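Local coordinates for putative amino acid binding protein (Streptococcus mutans, PDB 4C0R) that binds glutathione, captured here as oxidized glutathione disulfide, and probably hands it to the cystine ABC importer TcyBC for uptake into the cell, at residues A[27-30]-A[31-35]; A[102-105]-A[106-109]. All coordinates share one frame; numbering follows the deposited sequence.

How the contacts relate
Contacts 1 and 2 are both short-range, each between residues three or four apart in one continuous piece of chain, and they lie on opposite sides of the molecule's centre. Their centres are 36 Å apart and their nearest atoms about 23 Å, consistent with places in the two different lobes of a family 3 solute-binding protein. Contact 1, within helix 27-36, is the nearer to the ligand: the side chain of Asp28 is about 7 Å from the bound glutathione disulfide. Contact 2, a surface 3-10 turn at 104-107, comes only to about 13 Å through the side chain of Tyr104, but that of Asn105 is about 3 Å from a cadmium ion.

Contact 1 (A[27-30]-A[31-35]); sequences YDIE and VAKEV
Val31 places its CG2 methyl over the centre of one face of the Tyr27 ring, a CH-pi contact with the methyl 3.5 Å from the ring centroid and 14° off the ring normal. With CG anti to the backbone N (chi1 -175°), the Tyr27 ring swings along the helix beneath this methyl. The phenol OH bonds to Thr86 O, fixing the far end of the ring, while Leu223 of helix 219-228 and Leu211 of helix 201-216 also touch Val31.

The backbone bonds have regular alpha-helical i to i+4 spacing: Val31 N to Tyr27 O and Lys33 N to Ile29 O are each 2.9 Å, Ala32 N to Asp28 O 3.0 Å. They belong to helix 27-36, which lies on the connection between parallel strands 3-9 and 42-48, as in the beta-alpha-beta crossovers of periplasmic-binding-protein lobes. Ile29 and Ala32 both rest on Leu7 of strand 3-9.

The charged side chains Glu30 and Lys33 meet through a water, which donates to Glu30 OE2 over 2.6 Å and accepts from Lys33 NZ over 2.9 Å, bridging charges that stand 5.0 Å apart from OE2 to NZ. Glu30 OE2 also bonds to Thr25 OG1. Lys33, extended beyond CG, runs beside Ile29, its CE 4.0 Å from Ile29 CG2, and makes a cation-pi contact with Tyr46.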
ATOM      1  N   TYR A  27       4.178   9.352  -0.140  1.00  6.42           N
ATOM      2  CA  TYR A  27       4.792   9.030  -1.410  1.00  7.19           C
ATOM      3  C   TYR A  27       3.743   8.980  -2.520  1.00  6.33           C
ATOM      4  O   TYR A  27       3.989   9.502  -3.588  1.00  6.71           O
ATOM      5  CB  TYR A  27       5.521   7.692  -1.291  1.00  6.99           C
ATOM      6  CG  TYR A  27       6.322   7.307  -2.535  1.00  6.91           C
ATOM      7  CD1 TYR A  27       7.510   7.968  -2.894  1.00  7.92           C
ATOM      8  CD2 TYR A  27       5.902   6.280  -3.353  1.00  7.27           C
ATOM      9  CE1 TYR A  27       8.252   7.565  -4.008  1.00  6.80           C
ATOM     10  CE2 TYR A  27       6.602   5.896  -4.470  1.00  6.82           C
ATOM     11  CZ  TYR A  27       7.779   6.547  -4.820  1.00  6.92           C
ATOM     12  OH  TYR A  27       8.535   6.155  -5.895  1.00  7.68           O
ATOM     13  N   ASP A  28       2.656   8.237  -2.349  1.00  7.17           N
ATOM     14  CA  ASP A  28       1.716   8.119  -3.465  1.00  7.82           C
ATOM     15  C   ASP A  28       1.236   9.524  -3.911  1.00  7.48           C
ATOM     16  O   ASP A  28       1.079   9.818  -5.108  1.00  7.06           O
ATOM     17  CB  ASP A  28       0.492   7.303  -3.083  1.00  7.88           C
ATOM     18  CG  ASP A  28       0.733   5.823  -2.961  1.00 11.25           C
ATOM     19  OD1 ASP A  28       1.519   5.286  -3.765  1.00 18.85           O
ATOM     20  OD2 ASP A  28       0.154   5.218  -2.051  1.00  8.95           O
ATOM     21  N   ILE A  29       0.943  10.361  -2.923  1.00  8.03           N
ATOM     22  CA  ILE A  29       0.393  11.673  -3.176  1.00  8.02           C
ATOM     23  C   ILE A  29       1.400  12.593  -3.808  1.00  6.90           C
ATOM     24  O   ILE A  29       1.088  13.321  -4.782  1.00  7.81           O
ATOM     25  CB  ILE A  29      -0.154  12.284  -1.857  1.00  7.87           C
ATOM     26  CG1 ILE A  29      -1.206  11.376  -1.212  1.00  9.96           C
ATOM     27  CG2 ILE A  29      -0.735  13.653  -2.159  1.00 11.48           C
ATOM     28  CD1 ILE A  29      -2.367  11.029  -2.092  1.00 14.19           C
ATOM     29  N   GLU A  30       2.618  12.585  -3.281  1.00  8.07           N
ATOM     30  CA  GLU A  30       3.622  13.495  -3.762  1.00  8.16           C
ATOM     31  C   GLU A  30       4.154  13.047  -5.134  1.00  8.17           C
ATOM     32  O   GLU A  30       4.516  13.898  -5.984  1.00  7.88           O
ATOM     33  CB  GLU A  30       4.728  13.628  -2.726  1.00  9.29           C
ATOM     34  CG  GLU A  30       4.247  14.171  -1.421  1.00  9.44           C
ATOM     35  CD  GLU A  30       3.736  15.622  -1.455  1.00 14.23           C
ATOM     36  OE1 GLU A  30       3.912  16.350  -2.451  1.00 13.16           O
ATOM     37  OE2 GLU A  30       3.134  16.067  -0.453  1.00 15.53           O
ATOM     38  N   VAL A  31       4.212  11.736  -5.386  1.00  7.10           N
ATOM     39  CA  VAL A  31       4.485  11.268  -6.729  1.00  7.64           C
ATOM     40  C   VAL A  31       3.444  11.716  -7.721  1.00  7.17           C
ATOM     41  O   VAL A  31       3.762  12.211  -8.790  1.00  7.04           O
ATOM     42  CB  VAL A  31       4.730   9.738  -6.810  1.00  6.84           C
ATOM     43  CG1 VAL A  31       4.855   9.300  -8.257  1.00  8.01           C
ATOM     44  CG2 VAL A  31       6.024   9.354  -5.997  1.00  7.49           C
ATOM     45  N   ALA A  32       2.166  11.532  -7.369  1.00  5.12           N
ATOM     46  CA  ALA A  32       1.112  12.005  -8.230  1.00  8.29           C
ATOM     47  C   ALA A  32       1.239  13.524  -8.499  1.00  8.28           C
ATOM     48  O   ALA A  32       1.119  13.955  -9.645  1.00  7.76           O
ATOM     49  CB  ALA A  32      -0.243  11.666  -7.617  1.00  7.24           C
ATOM     50  N   LYS A  33       1.466  14.319  -7.447  1.00  7.24           N
ATOM     51  CA  LYS A  33       1.616  15.761  -7.633  1.00  7.57           C
ATOM     52  C   LYS A  33       2.763  16.056  -8.584  1.00  9.09           C
ATOM     53  O   LYS A  33       2.655  16.931  -9.436  1.00  8.76           O
ATOM     54  CB  LYS A  33       1.795  16.482  -6.312  1.00  8.53           C
ATOM     55  CG  LYS A  33       0.441  16.635  -5.576  1.00 11.59           C
ATOM     56  CD  LYS A  33       0.521  17.347  -4.250  1.00 13.83           C
ATOM     57  CE  LYS A  33      -0.836  17.394  -3.597  1.00 16.30           C
ATOM     58  NZ  LYS A  33      -0.806  18.366  -2.468  1.00 25.54           N
ATOM     59  N   GLU A  34       3.867  15.363  -8.429  1.00  8.35           N
ATOM     60  CA  GLU A  34       5.004  15.603  -9.329  1.00  8.47           C
ATOM     61  C   GLU A  34       4.683  15.187 -10.763  1.00 10.18           C
ATOM     62  O   GLU A  34       4.991  15.928 -11.696  1.00  8.83           O
ATOM     63  CB  GLU A  34       6.239  14.880  -8.815  1.00  9.00           C
ATOM     64  CG  GLU A  34       7.531  15.253  -9.533  1.00 14.36           C
ATOM     65  CD  GLU A  34       8.048  16.639  -9.167  1.00 24.49           C
ATOM     66  OE1 GLU A  34       7.766  17.104  -8.037  1.00 25.01           O
ATOM     67  OE2 GLU A  34       8.707  17.226 -10.031  1.00 29.16           O
ATOM     68  N   VAL A  35       4.029  14.060 -10.935  1.00  7.01           N
ATOM     69  CA  VAL A  35       3.566  13.649 -12.266  1.00  6.47           C
ATOM     70  C   VAL A  35       2.729  14.746 -12.936  1.00  8.96           C
ATOM     71  O   VAL A  35       2.905  15.079 -14.109  1.00  9.75           O
ATOM     72  CB  VAL A  35       2.768  12.335 -12.171  1.00  8.19           C
ATOM     73  CG1 VAL A  35       1.928  12.081 -13.402  1.00  7.66           C
ATOM     74  CG2 VAL A  35       3.736  11.182 -11.858  1.00  7.61           C
TER
HETATM   75  O   HOH W   1       0.742  17.064  -0.414  1.00 17.93           O

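Contact 2 (A[102-105]-A[106-109]); sequences KSYN and DIAG
Asp106 folds back over the chain that precedes it and reaches Ser103 along its whole length. Its CB sits 3.2 Å from Ser103 O, the same carbonyl that accepts the bond from Asp106 N. One atom further, CG lies 3.6 Å from Ser103 OG; standing anti to the carbonyl carbon (chi1 -67°), it carries the carboxylate back toward the start of the turn. At the tip, OD1 lies near Ser103 OG with no hydrogen bond between them, whereas OD2 collects two backbone N-H groups: Lys102 N at 3.0 Å, on the anti lone pair, and Ser103 N, also at 3.0 Å, from 44° out of the carboxylate plane. Ser103 OG adds a weak bond to OD2.

Ser103 N to Asp106 OD2 and Asp106 N to Ser103 O link the same two residues in both directions, closing a small ring at the start of the 3-10 turn. Beyond this pair, Ile107 N to Tyr104 O (3.1 Å) and Ala108 N to Asn105 O (3.2 Å) have i to i+3 spacing. Ile107 CD1 comes to 3.6 Å from Tyr104 CE1, and both residues pack on helix 120-130, where Phe127 meets the Tyr104 ring edge-to-face.

Gathering two N-H groups on one oxygen ties the carboxylate to the start of the turn, and these donors, with Lys102 NZ 4.9 Å from Asp106 OD2, would tend to stabilise its negative charge.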
ATOM      1  N   LYS A 102       8.624 -16.905  14.628  1.00 15.08           N
ATOM      2  CA  LYS A 102       9.918 -16.598  14.037  1.00 18.74           C
ATOM      3  C   LYS A 102       9.963 -16.751  12.512  1.00 15.55           C
ATOM      4  O   LYS A 102      10.825 -16.170  11.856  1.00 17.45           O
ATOM      5  CB  LYS A 102      11.027 -17.471  14.651  1.00 23.18           C
ATOM      6  CG  LYS A 102      11.242 -17.180  16.134  1.00 23.59           C
ATOM      7  CD  LYS A 102      12.651 -17.590  16.564  1.00 27.45           C
ATOM      8  CE  LYS A 102      12.926 -19.050  16.302  1.00 28.52           C
ATOM      9  NZ  LYS A 102      11.924 -19.879  16.987  1.00 31.25           N
ATOM     10  N   SER A 103       9.025 -17.538  11.987  1.00 18.56           N
ATOM     11  CA  SER A 103       8.900 -17.780  10.561  1.00 18.60           C
ATOM     12  C   SER A 103       7.430 -17.837  10.214  1.00 18.17           C
ATOM     13  O   SER A 103       6.581 -18.043  11.069  1.00 15.28           O
ATOM     14  CB  SER A 103       9.554 -19.099  10.155  1.00 23.42           C
ATOM     15  OG  SER A 103       8.732 -20.170  10.516  1.00 28.11           O
ATOM     16  N   TYR A 104       7.129 -17.661   8.932  1.00 14.98           N
ATOM     17  CA  TYR A 104       5.752 -17.582   8.485  1.00 15.84           C
ATOM     18  C   TYR A 104       4.878 -18.678   9.075  1.00 15.44           C
ATOM     19  O   TYR A 104       3.786 -18.408   9.539  1.00 14.76           O
ATOM     20  CB  TYR A 104       5.691 -17.622   6.945  1.00 18.06           C
ATOM     21  CG  TYR A 104       4.324 -17.365   6.322  1.00 16.57           C
ATOM     22  CD1 TYR A 104       3.571 -16.255   6.660  1.00 16.59           C
ATOM     23  CD2 TYR A 104       3.819 -18.196   5.327  1.00 18.31           C
ATOM     24  CE1 TYR A 104       2.354 -16.021   6.074  1.00 15.82           C
ATOM     25  CE2 TYR A 104       2.599 -17.960   4.722  1.00 22.45           C
ATOM     26  CZ  TYR A 104       1.868 -16.869   5.088  1.00 18.66           C
ATOM     27  OH  TYR A 104       0.654 -16.614   4.484  1.00 19.15           O
ATOM     28  N   ASN A 105       5.326 -19.925   9.011  1.00 17.05           N
ATOM     29  CA  ASN A 105       4.426 -21.010   9.409  1.00 16.45           C
ATOM     30  C   ASN A 105       4.079 -21.012  10.889  1.00 14.05           C
ATOM     31  O   ASN A 105       3.103 -21.613  11.299  1.00 14.45           O
ATOM     32  CB  ASN A 105       4.990 -22.362   9.025  1.00 19.85           C
ATOM     33  CG  ASN A 105       4.743 -22.719   7.554  1.00 23.31           C
ATOM     34  OD1 ASN A 105       4.268 -21.909   6.717  1.00 22.43           O
ATOM     35  ND2 ASN A 105       5.117 -23.938   7.222  1.00 25.87           N
ATOM     36  N   ASP A 106       4.863 -20.304  11.682  1.00 15.29           N
ATOM     37  CA  ASP A 106       4.642 -20.219  13.111  1.00 13.28           C
ATOM     38  C   ASP A 106       3.374 -19.413  13.438  1.00 14.61           C
ATOM     39  O   ASP A 106       2.964 -19.401  14.585  1.00 14.98           O
ATOM     40  CB  ASP A 106       5.825 -19.527  13.792  1.00 12.90           C
ATOM     41  CG  ASP A 106       7.124 -20.331  13.732  1.00 16.57           C
ATOM     42  OD1 ASP A 106       7.058 -21.581  13.621  1.00 21.75           O
ATOM     43  OD2 ASP A 106       8.199 -19.732  13.829  1.00 18.23           O
ATOM     44  N   ILE A 107       2.760 -18.739  12.448  1.00 12.87           N
ATOM     45  CA  ILE A 107       1.550 -17.983  12.713  1.00 13.92           C
ATOM     46  C   ILE A 107       0.396 -18.927  12.961  1.00 14.65           C
ATOM     47  O   ILE A 107      -0.666 -18.522  13.464  1.00 12.53           O
ATOM     48  CB  ILE A 107       1.162 -17.011  11.554  1.00 13.59           C
ATOM     49  CG1 ILE A 107       0.835 -17.775  10.273  1.00 12.01           C
ATOM     50  CG2 ILE A 107       2.286 -15.988  11.376  1.00 13.65           C
ATOM     51  CD1 ILE A 107       0.466 -16.888   9.073  1.00 12.96           C
ATOM     52  N   ALA A 108       0.584 -20.191  12.597  1.00 13.96           N
ATOM     53  CA  ALA A 108      -0.526 -21.157  12.732  1.00 15.67           C
ATOM     54  C   ALA A 108      -1.029 -21.145  14.184  1.00 12.92           C
ATOM     55  O   ALA A 108      -0.235 -21.193  15.134  1.00 14.74           O
ATOM     56  CB  ALA A 108      -0.070 -22.559  12.325  1.00 14.57           C
ATOM     57  N   GLY A 109      -2.345 -21.073  14.332  1.00 15.79           N
ATOM     58  CA  GLY A 109      -2.981 -21.060  15.630  1.00 15.13           C
ATOM     59  C   GLY A 109      -3.062 -19.719  16.353  1.00 16.92           C
ATOM     60  O   GLY A 109      -3.665 -19.593  17.422  1.00 21.20           O
TER